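Local structure of segregation and condensation protein B (1T6S) at residues 124-127 with 128-132. The protein takes part in chromosome partitioning during cell division, probably as a winged-helix subunit of the segregation and condensation complex. Numbering follows the deposited sequence.
With NO3 (nitrate ion), chain C.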
# COMPACT_ATOMS: atom_id res chain seq x y z
N TYR A 124 15.99 1.75 -7.02
CA TYR A 124 15.70 2.81 -6.06
C TYR A 124 14.46 2.53 -5.22
O TYR A 124 13.84 3.46 -4.71
CB TYR A 124 15.50 4.16 -6.76
CG TYR A 124 16.68 4.63 -7.58
CD1 TYR A 124 16.71 4.45 -8.96
CD2 TYR A 124 17.76 5.27 -6.97
CE1 TYR A 124 17.78 4.89 -9.72
CE2 TYR A 124 18.85 5.72 -7.73
CZ TYR A 124 18.85 5.52 -9.10
OH TYR A 124 19.90 5.96 -9.86
N SER A 125 14.08 1.27 -5.08
CA SER A 125 12.89 0.95 -4.31
C SER A 125 12.93 1.45 -2.87
O SER A 125 11.92 1.93 -2.35
CB SER A 125 12.63 -0.56 -4.35
OG SER A 125 12.16 -0.92 -5.63
N ILE A 126 14.08 1.33 -2.22
CA ILE A 126 14.18 1.83 -0.85
C ILE A 126 13.90 3.32 -0.80
O ILE A 126 13.15 3.78 0.07
CB ILE A 126 15.56 1.57 -0.23
CG1 ILE A 126 15.69 0.10 0.16
CG2 ILE A 126 15.77 2.48 0.99
CD1 ILE A 126 15.79 -0.81 -0.99
N ASP A 127 14.50 4.09 -1.71
CA ASP A 127 14.27 5.53 -1.70
C ASP A 127 12.79 5.82 -1.95
O ASP A 127 12.21 6.70 -1.30
CB ASP A 127 15.10 6.24 -2.78
CG ASP A 127 16.56 6.41 -2.40
OD1 ASP A 127 16.87 6.46 -1.19
OD2 ASP A 127 17.40 6.51 -3.31
N ARG A 128 12.18 5.08 -2.87
CA ARG A 128 10.76 5.30 -3.17
C ARG A 128 9.89 5.00 -1.97
O ARG A 128 8.98 5.76 -1.64
CB ARG A 128 10.34 4.46 -4.39
CG ARG A 128 11.08 4.82 -5.66
CD ARG A 128 10.33 4.36 -6.92
NE ARG A 128 10.15 2.90 -6.95
CZ ARG A 128 11.04 2.03 -7.39
NH1 ARG A 128 12.21 2.45 -7.86
NH2 ARG A 128 10.76 0.73 -7.36
N LEU A 129 10.19 3.91 -1.27
CA LEU A 129 9.41 3.51 -0.11
C LEU A 129 9.61 4.49 1.05
O LEU A 129 8.68 4.76 1.82
CB LEU A 129 9.76 2.07 0.30
CG LEU A 129 9.33 0.99 -0.72
CD1 LEU A 129 9.84 -0.37 -0.31
CD2 LEU A 129 7.79 0.97 -0.81
N LEU A 130 10.81 5.05 1.18
CA LEU A 130 11.08 6.02 2.24
C LEU A 130 10.32 7.32 1.94
O LEU A 130 9.74 7.92 2.84
CB LEU A 130 12.58 6.32 2.34
CG LEU A 130 13.47 5.27 3.03
CD1 LEU A 130 14.92 5.49 2.63
CD2 LEU A 130 13.31 5.36 4.55
N ALA A 131 10.34 7.75 0.68
CA ALA A 131 9.65 8.97 0.27
C ALA A 131 8.13 8.87 0.47
O ALA A 131 7.44 9.88 0.59
CB ALA A 131 9.98 9.29 -1.19
N ARG A 132 7.61 7.64 0.53
CA ARG A 132 6.18 7.39 0.73
C ARG A 132 5.85 7.09 2.19
O ARG A 132 4.70 6.84 2.53
CB ARG A 132 5.72 6.23 -0.15
CG ARG A 132 5.74 6.57 -1.62
CD ARG A 132 5.76 5.34 -2.51
NE ARG A 132 5.62 5.69 -3.92
CZ ARG A 132 6.49 6.43 -4.60
NH1 ARG A 132 7.58 6.91 -4.01
NH2 ARG A 132 6.24 6.72 -5.88
N NO3 C . 17.38 2.02 -3.08
O1 NO3 C . 18.61 1.89 -2.94
O2 NO3 C . 16.74 1.02 -3.21
O3 NO3 C . 16.93 3.14 -3.08
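The carbonyl O of Ser125 accepts a hydrogen bond from the backbone N of Leu129 at 2.8 Å, one of the i to i+4 bonds of helix 125-131. Tyr124, at the N-cap position, opens the series, its O accepting a bond from Arg128 N. Ile126 and Asp127 continue it, with Leu130 and Ala131 as donors. At the start of the helix, a nitrate ion, probably from the crystallisation liquor, is held by backbone N-H groups. Ile126 N reaches its O2 at 2.9 Å, and Asp127 N reaches its O3 at the same length. Lys111 NZ adds a third bond, and its charge, together with the helix N-terminus, would be expected to balance the anion.

The Arg128 side chain runs back toward the N-terminal end of the helix. Its bend at chi3 (-60°) lays one guanidinium face over the backbone of Tyr124 and Ser125, with Ser125 CA 3.6 Å from the plane. Arg128 NH2 comes close to Ser125 OG, but at a poor angle for a bond; the hydroxyl is bonded to Asp123. On another side, Ile126 and Leu130 lie alongside each other and point the same way. Ile126 CG2 meets Leu130 CD1 at 3.5 Å. At the C-terminal end, Arg132 NH1 folds back onto Arg128 O at 3.0 Å, while NE of Arg132 binds the carbonyl of Phe160 in the second subunit.

Within the winged helix-turn-helix, Ser125, Arg128 and Leu129 pack on helix 87-106 through Val99 and Met96. Ile126 and Leu130 rest on Ile135 and Tyr150 of strands 135-140 and 148-152.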